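Porphyranase B (Zobellia galactanivorans, PDB 3JUU) cleaves the sulfated red-algal polysaccharide porphyran at the linkages between beta-D-galactopyranose and alpha-L-galactopyranose-6-sulfate, releasing mostly a disaccharide. Local coordinates at residues P59-A64 with E83-N88; I76-L81 with K115-F120; A191-K196 with F216-K221; F201-V206 with Y267-S272. All blocks are in the same frame, centred on the assembly; numbering follows the deposited sequence.

How the contacts relate
All four contacts belong to the beta-sandwich of a family 16 glycoside hydrolase. Contacts 1 and 2 share strand 73-87 and touch each other where L63 packs on L81; their centres lie about 15 Å apart and their segments alternate along the chain. Contacts 3 and 4 come later, also alternate, and sit about 12 Å apart between centres, joined by neighbouring strands 202-210 and 213-218 and by D219 meeting H202. Contact 2 reaches contact 4 through I76 on Y267, with strands 73-87 and 264-276 paired. Contacts 1 and 3, about 33 Å apart between centres, lie on opposite sides of the chain's centre, so the series spans the jelly roll from one end towards the other.

Contact 1: P59-A64 with E83-N88; sequences PGLFLA and EPIVKN
At one end of the GH16 jelly roll, L61 of the short strand 60-62 reaches over to I85 and K87 on the last part of strand 73-87. The chain turns a corner at E83, so 84-87 lies on a different face from the strand before it; its side chains I85 and K87 meet L61, with L61 CA and I85 CA 8.4 Å apart. L61 carries the contact with its two methyls. CG stands anti to the backbone N (chi1 -179°), which sends the branched end out towards the other strand. CD2 then rests against I85, 3.8 Å from its CD1 and 3.9 Å from its CG2, so one leucine methyl touches both arms of the isoleucine. The other branch, CD1, meets the aliphatic part of K87, 4.0 Å from CD. Both neighbours cross the leucine at about a right angle. The lysine contributes methylene surface here, while its chain bends at the last torsion and takes the amino group onward. L61 is buried and also packs on Y92, I85 is partly exposed and K87 exposed, so the patch runs from interior to surface. F62, next along, packs edge-to-face with W54, a probable substrate-binding residue. A strand thus turns a corner out of one sheet and packs its side chains on a neighbouring short strand, in the GH16 jelly-roll sandwich near W54.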
loop_
_atom_site.group_PDB
_atom_site.type_symbol
_atom_site.label_atom_id
_atom_site.label_comp_id
_atom_site.label_asym_id
_atom_site.label_seq_id
_atom_site.Cartn_x
_atom_site.Cartn_y
_atom_site.Cartn_z
ATOM N N PRO A 59 -4.541 12.010 13.366
ATOM C CA PRO A 59 -3.878 11.797 14.661
ATOM C C PRO A 59 -3.117 10.450 14.763
ATOM O O PRO A 59 -2.820 10.029 15.890
ATOM C CB PRO A 59 -5.070 11.815 15.633
ATOM C CG PRO A 59 -6.180 11.036 14.835
ATOM C CD PRO A 59 -5.934 11.461 13.337
ATOM N N GLY A 60 -2.803 9.793 13.632
ATOM C CA GLY A 60 -2.095 8.476 13.669
ATOM C C GLY A 60 -0.574 8.634 13.356
ATOM O O GLY A 60 -0.191 9.039 12.209
ATOM N N LEU A 61 0.272 8.325 14.345
ATOM C CA LEU A 61 1.695 8.556 14.214
ATOM C C LEU A 61 2.309 7.203 13.876
ATOM O O LEU A 61 2.064 6.183 14.575
ATOM C CB LEU A 61 2.249 9.146 15.559
ATOM C CG LEU A 61 3.762 9.489 15.595
ATOM C CD1 LEU A 61 3.948 10.743 14.739
ATOM C CD2 LEU A 61 4.190 9.791 17.101
ATOM N N PHE A 62 3.185 7.167 12.835
ATOM C CA PHE A 62 3.827 5.898 12.487
ATOM C C PHE A 62 4.941 5.547 13.488
ATOM O O PHE A 62 5.864 6.366 13.675
ATOM C CB PHE A 62 4.520 6.047 11.105
ATOM C CG PHE A 62 3.536 6.402 9.988
ATOM C CD1 PHE A 62 2.263 5.820 10.015
ATOM C CD2 PHE A 62 3.913 7.202 8.909
ATOM C CE1 PHE A 62 1.295 6.089 8.945
ATOM C CE2 PHE A 62 3.006 7.476 7.845
ATOM C CZ PHE A 62 1.691 6.893 7.884
ATOM N N LEU A 63 4.785 4.403 14.177
ATOM C CA LEU A 63 5.807 3.995 15.149
ATOM C C LEU A 63 6.624 2.864 14.603
ATOM O O LEU A 63 6.066 1.859 14.199
ATOM C CB LEU A 63 5.119 3.501 16.448
ATOM C CG LEU A 63 4.147 4.502 17.143
ATOM C CD1 LEU A 63 3.648 3.875 18.510
ATOM C CD2 LEU A 63 4.773 5.867 17.465
ATOM N N ALA A 64 7.940 2.952 14.734
ATOM C CA ALA A 64 8.789 1.807 14.384
ATOM C C ALA A 64 8.463 0.602 15.273
ATOM O O ALA A 64 8.509 -0.565 14.814
ATOM C CB ALA A 64 10.290 2.234 14.448
ATOM N N GLU A 83 0.291 8.511 25.757
ATOM C CA GLU A 83 -0.049 9.919 25.959
ATOM C C GLU A 83 0.021 10.604 24.579
ATOM O O GLU A 83 0.725 10.141 23.711
ATOM C CB GLU A 83 0.933 10.559 26.977
ATOM C CG GLU A 83 2.331 10.752 26.530
ATOM C CD GLU A 83 3.222 11.056 27.787
ATOM O OE1 GLU A 83 3.062 12.160 28.355
ATOM O OE2 GLU A 83 4.011 10.165 28.238
ATOM N N PRO A 84 -0.678 11.712 24.408
ATOM C CA PRO A 84 -0.593 12.383 23.095
ATOM C C PRO A 84 0.808 12.905 22.759
ATOM O O PRO A 84 1.613 13.251 23.670
ATOM C CB PRO A 84 -1.560 13.553 23.225
ATOM C CG PRO A 84 -2.438 13.246 24.423
ATOM C CD PRO A 84 -1.532 12.448 25.360
ATOM N N ILE A 85 1.102 12.991 21.460
ATOM C CA ILE A 85 2.386 13.462 20.976
ATOM C C ILE A 85 2.060 14.601 20.017
ATOM O O ILE A 85 1.222 14.452 19.125
ATOM C CB ILE A 85 3.164 12.316 20.312
ATOM C CG1 ILE A 85 3.663 11.343 21.414
ATOM C CG2 ILE A 85 4.427 12.842 19.538
ATOM C CD1 ILE A 85 4.606 10.260 20.841
ATOM N N VAL A 86 2.671 15.771 20.228
ATOM C CA VAL A 86 2.427 16.882 19.338
ATOM C C VAL A 86 3.591 17.023 18.368
ATOM O O VAL A 86 4.737 17.131 18.803
ATOM C CB VAL A 86 2.200 18.216 20.117
ATOM C CG1 VAL A 86 2.068 19.404 19.167
ATOM C CG2 VAL A 86 0.963 18.132 21.000
ATOM N N LYS A 87 3.311 16.953 17.071
ATOM C CA LYS A 87 4.339 17.122 16.067
ATOM C C LYS A 87 3.772 18.034 14.950
ATOM O O LYS A 87 2.619 17.831 14.527
ATOM C CB LYS A 87 4.827 15.743 15.556
ATOM C CG LYS A 87 5.849 15.102 16.539
ATOM C CD LYS A 87 6.257 13.722 16.086
ATOM C CE LYS A 87 7.084 12.947 17.120
ATOM N NZ LYS A 87 8.464 13.502 17.227
ATOM N N ASN A 88 4.555 19.033 14.467
ATOM C CA ASN A 88 4.083 19.953 13.447
ATOM C C ASN A 88 2.783 20.631 13.832
ATOM O O ASN A 88 1.891 20.848 13.025
ATOM C CB ASN A 88 3.930 19.259 12.059
ATOM C CG ASN A 88 5.288 18.743 11.516
ATOM O OD1 ASN A 88 6.341 19.380 11.716
ATOM N ND2 ASN A 88 5.273 17.578 10.891
#

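Contact 2: I76-L81 with K115-F120; sequences ITTTML and KANKTF
T78 and T119 slide past each other in opposite directions, so that each hydroxyl faces the other's methyl: T78 OG1 lies 3.5 Å from T119 CG2, and T78 CG2 lies 3.9 Å from T119 OG1. N117 crosses T78 at about a right angle, its ND2 coming to the same T78 methyl at 3.9 Å. The amide is turned back over its own loop because CG sits between the backbone N and the carbonyl carbon (chi1 71°). In that position OD1 takes two donors. T119 N approaches at 3.0 Å in the carbonyl plane, on a lone pair, closing an Asx turn; T119 OG1, at 2.7 Å from OD1, comes from above that plane, 49° out of it. On its other side the amide gives ND2 to T265 OG1, while T119 OG1 also bonds M121 N. Replacing N117 by an alanine would probably strip T119 N and OG1 of their shared acceptor and T265 OG1 of its amide partner, leaving this turn of the loop less firmly set. V242 covers both T78 and N117 at this junction of strand 73-87 with the loop between strands 108-115 and 122-128. Between the two segments there is van der Waals contact alone, each pair involving a threonine methyl, while T78 OG1, N117 and T119 have their polar partners within their own loop or elsewhere in the fold.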
loop_
_atom_site.group_PDB
_atom_site.type_symbol
_atom_site.label_atom_id
_atom_site.label_comp_id
_atom_site.label_asym_id
_atom_site.label_seq_id
_atom_site.Cartn_x
_atom_site.Cartn_y
_atom_site.Cartn_z
ATOM N N ILE A 76 1.846 -5.092 11.140
ATOM C CA ILE A 76 1.802 -3.649 11.463
ATOM C C ILE A 76 0.591 -3.484 12.374
ATOM O O ILE A 76 -0.557 -3.710 11.975
ATOM C CB ILE A 76 1.671 -2.747 10.185
ATOM C CG1 ILE A 76 2.760 -3.130 9.150
ATOM C CG2 ILE A 76 1.758 -1.236 10.627
ATOM C CD1 ILE A 76 2.720 -2.135 7.898
ATOM N N THR A 77 0.863 -3.108 13.627
ATOM C CA THR A 77 -0.183 -3.185 14.638
ATOM C C THR A 77 -0.620 -1.762 15.030
ATOM O O THR A 77 0.227 -0.917 15.331
ATOM C CB THR A 77 0.398 -3.921 15.885
ATOM O OG1 THR A 77 0.684 -5.298 15.546
ATOM C CG2 THR A 77 -0.660 -3.921 17.022
ATOM N N THR A 78 -1.915 -1.519 15.100
ATOM C CA THR A 78 -2.422 -0.235 15.570
ATOM C C THR A 78 -2.486 -0.177 17.091
ATOM O O THR A 78 -2.857 -1.183 17.744
ATOM C CB THR A 78 -3.823 0.026 15.092
ATOM O OG1 THR A 78 -4.709 -0.993 15.554
ATOM C CG2 THR A 78 -3.945 0.150 13.517
ATOM N N THR A 79 -2.196 1.003 17.629
ATOM C CA THR A 79 -2.188 1.191 19.115
ATOM C C THR A 79 -2.790 2.517 19.513
ATOM O O THR A 79 -3.003 3.437 18.662
ATOM C CB THR A 79 -0.757 1.098 19.711
ATOM O OG1 THR A 79 0.081 2.108 19.147
ATOM C CG2 THR A 79 -0.095 -0.264 19.454
ATOM N N MET A 80 -3.161 2.598 20.790
ATOM C CA MET A 80 -3.464 3.896 21.381
ATOM C C MET A 80 -2.094 4.390 21.922
ATOM O O MET A 80 -1.359 3.635 22.553
ATOM C CB MET A 80 -4.495 3.757 22.510
ATOM C CG MET A 80 -4.875 5.144 23.068
ATOM S SD MET A 80 -5.932 6.072 21.931
ATOM C CE MET A 80 -7.486 5.158 22.024
ATOM N N LEU A 81 -1.691 5.620 21.630
ATOM C CA LEU A 81 -0.434 6.083 22.241
ATOM C C LEU A 81 -0.757 6.282 23.771
ATOM O O LEU A 81 -1.844 6.662 24.145
ATOM C CB LEU A 81 -0.047 7.441 21.660
ATOM C CG LEU A 81 0.146 7.486 20.101
ATOM C CD1 LEU A 81 0.505 8.956 19.688
ATOM C CD2 LEU A 81 1.205 6.460 19.646
ATOM N N LYS A 115 -3.844 -9.484 5.094
ATOM C CA LYS A 115 -5.132 -9.459 5.776
ATOM C C LYS A 115 -5.227 -8.130 6.505
ATOM O O LYS A 115 -4.273 -7.721 7.230
ATOM C CB LYS A 115 -5.249 -10.660 6.753
ATOM C CG LYS A 115 -6.442 -10.564 7.662
ATOM C CD LYS A 115 -6.440 -11.649 8.800
ATOM C CE LYS A 115 -6.778 -12.990 8.368
ATOM N NZ LYS A 115 -6.578 -13.844 9.617
ATOM N N ALA A 116 -6.328 -7.428 6.316
ATOM C CA ALA A 116 -6.418 -6.102 6.891
ATOM C C ALA A 116 -6.655 -6.179 8.410
ATOM O O ALA A 116 -7.162 -7.227 8.942
ATOM C CB ALA A 116 -7.580 -5.265 6.217
ATOM N N ASN A 117 -6.293 -5.090 9.095
ATOM C CA ASN A 117 -6.740 -4.932 10.503
ATOM C C ASN A 117 -8.215 -4.639 10.532
ATOM O O ASN A 117 -8.750 -4.119 9.583
ATOM C CB ASN A 117 -5.886 -3.930 11.299
ATOM C CG ASN A 117 -6.112 -2.489 10.881
ATOM O OD1 ASN A 117 -7.205 -1.944 11.092
ATOM N ND2 ASN A 117 -5.083 -1.856 10.351
ATOM N N LYS A 118 -8.866 -4.944 11.652
ATOM C CA LYS A 118 -10.300 -4.731 11.866
ATOM C C LYS A 118 -10.603 -3.416 12.654
ATOM O O LYS A 118 -11.514 -3.355 13.510
ATOM C CB LYS A 118 -10.794 -5.943 12.672
ATOM C CG LYS A 118 -12.304 -6.048 12.676
ATOM C CD LYS A 118 -12.673 -7.439 13.395
ATOM C CE LYS A 118 -14.185 -7.543 13.422
ATOM N NZ LYS A 118 -14.648 -8.755 14.132
ATOM N N THR A 119 -9.847 -2.367 12.375
ATOM C CA THR A 119 -9.994 -1.069 13.066
ATOM C C THR A 119 -10.316 0.058 12.067
ATOM O O THR A 119 -10.373 -0.149 10.836
ATOM C CB THR A 119 -8.709 -0.596 13.829
ATOM O OG1 THR A 119 -7.770 0.004 12.911
ATOM C CG2 THR A 119 -8.015 -1.779 14.545
ATOM N N PHE A 120 -10.580 1.226 12.604
ATOM C CA PHE A 120 -10.854 2.382 11.713
ATOM C C PHE A 120 -9.636 2.880 10.925
ATOM O O PHE A 120 -9.815 3.769 10.027
ATOM C CB PHE A 120 -11.430 3.546 12.584
ATOM C CG PHE A 120 -10.380 4.292 13.402
ATOM C CD1 PHE A 120 -9.972 5.589 13.012
ATOM C CD2 PHE A 120 -9.857 3.753 14.586
ATOM C CE1 PHE A 120 -9.007 6.310 13.715
ATOM C CE2 PHE A 120 -8.929 4.472 15.347
ATOM C CZ PHE A 120 -8.459 5.762 14.915
#

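Contact 3: A191-K196 with F216-K221; sequences AELGGK and FFLDGK
Between the two facing sheets of the GH16 beta-sandwich, L193 and L218 pack side chain on side chain where strand 185-192 ends and strand 213-218 runs into its turn. The apolar part is leucine against leucine, crossing at about a right angle. L193 CD2 touches both methyls of its partner, 3.8 Å from L218 CD2 and 3.9 Å from L218 CD1. L218 directs its branched end towards L193 because CG is anti to the backbone N (chi1 174°). Y204 packs on both leucines, and M167 on L218, so the pair belongs to the filling of the sandwich. Among polar interactions, residues 218 to 221 form a type I' beta turn leading into strand 221-226, closed by two backbone hydrogen bonds, L218 N to K221 O and K221 N to L218 O, both 2.9 Å. Two positive-phi residues, D219 and G220, fill the middle of the turn, as this turn type requires. The D219 carboxylate reaches V203 N and H202 ND1 on strand 202-210. Across the segments, L218 CD2 touches both E192 O, at 3.3 Å, and L193 CD2, which approach it from directions roughly at right angles.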
loop_
_atom_site.group_PDB
_atom_site.type_symbol
_atom_site.label_atom_id
_atom_site.label_comp_id
_atom_site.label_asym_id
_atom_site.label_seq_id
_atom_site.Cartn_x
_atom_site.Cartn_y
_atom_site.Cartn_z
ATOM N N ALA A 191 -13.083 -3.456 -6.969
ATOM C CA ALA A 191 -13.616 -4.791 -7.178
ATOM C C ALA A 191 -14.086 -5.413 -5.850
ATOM O O ALA A 191 -13.568 -5.042 -4.781
ATOM C CB ALA A 191 -12.567 -5.683 -7.835
ATOM N N GLU A 192 -15.003 -6.387 -5.901
ATOM C CA GLU A 192 -15.501 -7.051 -4.634
ATOM C C GLU A 192 -14.458 -8.033 -4.105
ATOM O O GLU A 192 -13.847 -8.817 -4.905
ATOM C CB GLU A 192 -16.781 -7.878 -4.886
ATOM C CG GLU A 192 -17.947 -7.019 -5.401
ATOM C CD GLU A 192 -18.279 -5.892 -4.432
ATOM O OE1 GLU A 192 -18.632 -6.237 -3.294
ATOM O OE2 GLU A 192 -18.176 -4.702 -4.825
ATOM N N LEU A 193 -14.284 -8.056 -2.768
ATOM C CA LEU A 193 -13.402 -9.065 -2.162
ATOM C C LEU A 193 -14.172 -10.365 -2.001
ATOM O O LEU A 193 -13.573 -11.464 -1.981
ATOM C CB LEU A 193 -12.892 -8.656 -0.770
ATOM C CG LEU A 193 -11.961 -7.424 -0.886
ATOM C CD1 LEU A 193 -11.407 -7.133 0.486
ATOM C CD2 LEU A 193 -10.751 -7.740 -1.755
ATOM N N GLY A 194 -15.491 -10.272 -1.858
ATOM C CA GLY A 194 -16.220 -11.511 -1.499
ATOM C C GLY A 194 -16.324 -11.721 0.030
ATOM O O GLY A 194 -16.798 -12.772 0.483
ATOM N N GLY A 195 -15.871 -10.754 0.814
ATOM C CA GLY A 195 -15.828 -10.883 2.294
ATOM C C GLY A 195 -15.178 -9.590 2.802
ATOM O O GLY A 195 -14.753 -8.717 1.979
ATOM N N LYS A 196 -15.032 -9.445 4.123
ATOM C CA LYS A 196 -14.302 -8.268 4.646
ATOM C C LYS A 196 -12.809 -8.423 4.451
ATOM O O LYS A 196 -12.260 -9.523 4.520
ATOM C CB LYS A 196 -14.611 -8.017 6.159
ATOM C CG LYS A 196 -16.128 -7.912 6.539
ATOM C CD LYS A 196 -16.715 -6.608 6.030
ATOM C CE LYS A 196 -18.165 -6.380 6.601
ATOM N NZ LYS A 196 -18.677 -5.212 5.864
ATOM N N PHE A 216 -4.729 -4.342 -12.624
ATOM C CA PHE A 216 -4.838 -4.788 -11.196
ATOM C C PHE A 216 -5.331 -6.221 -11.118
ATOM O O PHE A 216 -6.210 -6.617 -11.904
ATOM C CB PHE A 216 -5.829 -3.873 -10.434
ATOM C CG PHE A 216 -5.288 -2.476 -10.232
ATOM C CD1 PHE A 216 -4.277 -2.254 -9.282
ATOM C CD2 PHE A 216 -5.790 -1.411 -10.987
ATOM C CE1 PHE A 216 -3.704 -0.982 -9.158
ATOM C CE2 PHE A 216 -5.292 -0.097 -10.807
ATOM C CZ PHE A 216 -4.259 0.094 -9.864
ATOM N N PHE A 217 -4.809 -6.999 -10.150
ATOM C CA PHE A 217 -5.212 -8.413 -9.956
ATOM C C PHE A 217 -5.602 -8.614 -8.517
ATOM O O PHE A 217 -4.992 -8.031 -7.564
ATOM C CB PHE A 217 -3.981 -9.312 -10.171
ATOM C CG PHE A 217 -3.647 -9.480 -11.619
ATOM C CD1 PHE A 217 -4.002 -10.650 -12.259
ATOM C CD2 PHE A 217 -3.014 -8.399 -12.345
ATOM C CE1 PHE A 217 -3.744 -10.824 -13.627
ATOM C CE2 PHE A 217 -2.697 -8.594 -13.720
ATOM C CZ PHE A 217 -3.120 -9.801 -14.331
ATOM N N LEU A 218 -6.567 -9.486 -8.337
ATOM C CA LEU A 218 -7.052 -9.915 -6.986
ATOM C C LEU A 218 -7.101 -11.413 -6.931
ATOM O O LEU A 218 -7.737 -12.044 -7.801
ATOM C CB LEU A 218 -8.462 -9.321 -6.674
ATOM C CG LEU A 218 -9.121 -9.789 -5.389
ATOM C CD1 LEU A 218 -8.169 -9.434 -4.126
ATOM C CD2 LEU A 218 -10.601 -9.267 -5.279
ATOM N N ASP A 219 -6.355 -12.004 -5.969
ATOM C CA ASP A 219 -6.338 -13.483 -5.752
ATOM C C ASP A 219 -6.021 -14.190 -7.078
ATOM O O ASP A 219 -6.679 -15.169 -7.438
ATOM C CB ASP A 219 -7.668 -13.930 -5.176
ATOM C CG ASP A 219 -7.925 -13.272 -3.823
ATOM O OD1 ASP A 219 -6.890 -13.105 -3.117
ATOM O OD2 ASP A 219 -9.102 -12.983 -3.525
ATOM N N GLY A 220 -5.087 -13.587 -7.812
ATOM C CA GLY A 220 -4.556 -14.219 -9.010
ATOM C C GLY A 220 -5.403 -14.053 -10.216
ATOM O O GLY A 220 -5.193 -14.736 -11.242
ATOM N N LYS A 221 -6.354 -13.137 -10.161
ATOM C CA LYS A 221 -7.249 -12.884 -11.316
ATOM C C LYS A 221 -7.271 -11.416 -11.724
ATOM O O LYS A 221 -7.443 -10.530 -10.863
ATOM C CB LYS A 221 -8.683 -13.299 -10.966
ATOM C CG LYS A 221 -8.888 -14.817 -10.812
ATOM C CD LYS A 221 -10.250 -15.178 -10.147
ATOM C CE LYS A 221 -10.090 -15.110 -8.604
ATOM N NZ LYS A 221 -11.269 -14.665 -7.746
#

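Contact 4: F201-V206 with Y267-S272; sequences FHVYGV and YNWVRS. With SO4 (sulfate ion), chain D.
R271 NH1 makes the shortest polar bond here, to sulfate O3 at 2.7 Å, and W269, beneath it, joins in holding the same ion. R271 grips the sulfate with two nearly straight bonds (both 158°), the second from NH2 to O2 at 2.8 Å, while W269 NE1 gives a longer one to O4 at 3.1 Å. H13 NE2 is a further partner, and E36 takes R271 NE in a salt bridge. The guanidinium lies over one face of the indole, NH1 3.5 Å above the ring plane, so it meets the anion with its edge while its face rests on the ring. The sulfate probably comes from the crystallisation liquor. The indole's far corner reaches strand 202-210: V203 CG1 touches W269 CH2 at 3.8 Å, the side chains crossing at about a right angle. W269 has CG between its backbone N and carbonyl carbon (chi1 43°), which swings the ring towards that valine. With a leucine in its place, the sulfate would probably lose its indole donor, and R271 the flat surface that steadies its guanidinium. Farther along, N268 ND2 sits over the centre of the F201 ring, 3.4 Å above it, the amide and ring planes 32° apart; its N-H finds a polar acceptor in E113 OE1. Strand 108-115 pairs with both strands and separates their backbones, a side-by-side three-strand layout typical of one sheet of the jelly-roll sandwich, away from the catalytic and substrate-binding residues.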
loop_
_atom_site.group_PDB
_atom_site.type_symbol
_atom_site.label_atom_id
_atom_site.label_comp_id
_atom_site.label_asym_id
_atom_site.label_seq_id
_atom_site.Cartn_x
_atom_site.Cartn_y
_atom_site.Cartn_z
ATOM N N PHE A 201 -6.948 -13.525 4.234
ATOM C CA PHE A 201 -5.882 -13.023 3.382
ATOM C C PHE A 201 -6.374 -12.901 1.913
ATOM O O PHE A 201 -7.175 -13.710 1.453
ATOM C CB PHE A 201 -4.642 -13.917 3.417
ATOM C CG PHE A 201 -3.861 -13.780 4.687
ATOM C CD1 PHE A 201 -2.910 -12.772 4.801
ATOM C CD2 PHE A 201 -4.132 -14.602 5.779
ATOM C CE1 PHE A 201 -2.176 -12.568 5.990
ATOM C CE2 PHE A 201 -3.413 -14.427 6.976
ATOM C CZ PHE A 201 -2.442 -13.399 7.080
ATOM N N HIS A 202 -5.850 -11.897 1.203
ATOM C CA HIS A 202 -6.042 -11.817 -0.253
ATOM C C HIS A 202 -4.710 -11.477 -0.859
ATOM O O HIS A 202 -3.837 -10.876 -0.221
ATOM C CB HIS A 202 -7.139 -10.738 -0.592
ATOM C CG HIS A 202 -8.527 -11.134 -0.185
ATOM N ND1 HIS A 202 -9.354 -11.912 -0.985
ATOM C CD2 HIS A 202 -9.232 -10.883 0.956
ATOM C CE1 HIS A 202 -10.524 -12.077 -0.371
ATOM N NE2 HIS A 202 -10.465 -11.471 0.807
ATOM N N VAL A 203 -4.557 -11.840 -2.130
ATOM C CA VAL A 203 -3.393 -11.452 -2.844
ATOM C C VAL A 203 -3.709 -10.218 -3.684
ATOM O O VAL A 203 -4.516 -10.294 -4.582
ATOM C CB VAL A 203 -2.839 -12.574 -3.723
ATOM C CG1 VAL A 203 -1.620 -12.027 -4.505
ATOM C CG2 VAL A 203 -2.342 -13.782 -2.816
ATOM N N TYR A 204 -3.061 -9.088 -3.399
ATOM C CA TYR A 204 -3.339 -7.856 -4.155
ATOM C C TYR A 204 -2.139 -7.631 -5.058
ATOM O O TYR A 204 -0.994 -7.556 -4.586
ATOM C CB TYR A 204 -3.440 -6.678 -3.144
ATOM C CG TYR A 204 -4.564 -6.840 -2.148
ATOM C CD1 TYR A 204 -5.917 -6.654 -2.571
ATOM C CD2 TYR A 204 -4.333 -7.219 -0.793
ATOM C CE1 TYR A 204 -6.989 -6.831 -1.696
ATOM C CE2 TYR A 204 -5.421 -7.409 0.088
ATOM C CZ TYR A 204 -6.739 -7.213 -0.359
ATOM O OH TYR A 204 -7.816 -7.294 0.516
ATOM N N GLY A 205 -2.400 -7.433 -6.367
ATOM C CA GLY A 205 -1.303 -7.335 -7.333
ATOM C C GLY A 205 -1.561 -6.230 -8.351
ATOM O O GLY A 205 -2.702 -5.885 -8.631
ATOM N N VAL A 206 -0.489 -5.685 -8.886
ATOM C CA VAL A 206 -0.598 -4.759 -10.010
ATOM C C VAL A 206 0.473 -5.113 -11.027
ATOM O O VAL A 206 1.677 -5.269 -10.695
ATOM C CB VAL A 206 -0.480 -3.290 -9.577
ATOM C CG1 VAL A 206 0.934 -2.982 -8.945
ATOM C CG2 VAL A 206 -0.798 -2.347 -10.782
ATOM N N TYR A 267 1.041 -8.967 6.508
ATOM C CA TYR A 267 1.472 -9.243 5.132
ATOM C C TYR A 267 2.286 -10.512 5.211
ATOM O O TYR A 267 3.341 -10.497 5.863
ATOM C CB TYR A 267 2.344 -8.118 4.603
ATOM C CG TYR A 267 1.683 -6.735 4.678
ATOM C CD1 TYR A 267 1.136 -6.139 3.515
ATOM C CD2 TYR A 267 1.622 -6.018 5.885
ATOM C CE1 TYR A 267 0.552 -4.834 3.589
ATOM C CE2 TYR A 267 1.017 -4.754 5.964
ATOM C CZ TYR A 267 0.486 -4.175 4.826
ATOM O OH TYR A 267 -0.091 -2.929 4.867
ATOM N N ASN A 268 1.800 -11.608 4.612
ATOM C CA ASN A 268 2.616 -12.849 4.553
ATOM C C ASN A 268 3.862 -12.712 3.677
ATOM O O ASN A 268 4.902 -13.316 3.952
ATOM C CB ASN A 268 1.786 -14.085 4.168
ATOM C CG ASN A 268 0.807 -14.476 5.220
ATOM O OD1 ASN A 268 0.989 -14.171 6.415
ATOM N ND2 ASN A 268 -0.253 -15.188 4.813
ATOM N N TRP A 269 3.799 -11.853 2.653
ATOM C CA TRP A 269 4.940 -11.667 1.825
ATOM C C TRP A 269 4.682 -10.489 0.912
ATOM O O TRP A 269 3.489 -10.113 0.743
ATOM C CB TRP A 269 5.228 -12.944 1.009
ATOM C CG TRP A 269 4.057 -13.653 0.391
ATOM C CD1 TRP A 269 3.479 -14.836 0.830
ATOM C CD2 TRP A 269 3.388 -13.339 -0.878
ATOM N NE1 TRP A 269 2.502 -15.235 -0.060
ATOM C CE2 TRP A 269 2.400 -14.320 -1.082
ATOM C CE3 TRP A 269 3.494 -12.268 -1.809
ATOM C CZ2 TRP A 269 1.500 -14.297 -2.205
ATOM C CZ3 TRP A 269 2.602 -12.249 -2.929
ATOM C CH2 TRP A 269 1.644 -13.256 -3.113
ATOM N N VAL A 270 5.765 -9.937 0.374
ATOM C CA VAL A 270 5.709 -8.945 -0.735
ATOM C C VAL A 270 6.674 -9.426 -1.784
ATOM O O VAL A 270 7.840 -9.743 -1.472
ATOM C CB VAL A 270 6.150 -7.552 -0.279
ATOM C CG1 VAL A 270 6.277 -6.588 -1.499
ATOM C CG2 VAL A 270 5.129 -6.963 0.659
ATOM N N ARG A 271 6.209 -9.522 -3.036
ATOM C CA ARG A 271 7.096 -10.050 -4.100
ATOM C C ARG A 271 6.966 -9.116 -5.249
ATOM O O ARG A 271 5.838 -8.825 -5.694
ATOM C CB ARG A 271 6.597 -11.498 -4.495
ATOM C CG ARG A 271 6.703 -12.457 -3.288
ATOM C CD ARG A 271 6.137 -13.841 -3.612
ATOM N NE ARG A 271 6.247 -14.763 -2.465
ATOM C CZ ARG A 271 5.509 -15.857 -2.347
ATOM N NH1 ARG A 271 4.546 -16.102 -3.259
ATOM N NH2 ARG A 271 5.612 -16.637 -1.266
ATOM N N SER A 272 8.113 -8.703 -5.765
ATOM C CA SER A 272 8.202 -7.743 -6.852
ATOM C C SER A 272 8.985 -8.414 -7.992
ATOM O O SER A 272 9.934 -9.176 -7.733
ATOM C CB SER A 272 8.960 -6.558 -6.319
ATOM O OG SER A 272 8.254 -5.949 -5.244
HETATM S S SO4 D . 2.817 -18.826 -1.135
HETATM O O1 SO4 D . 2.499 -20.221 -1.421
HETATM O O2 SO4 D . 4.070 -18.753 -0.372
HETATM O O3 SO4 D . 2.955 -18.134 -2.419
HETATM O O4 SO4 D . 1.700 -18.247 -0.355
#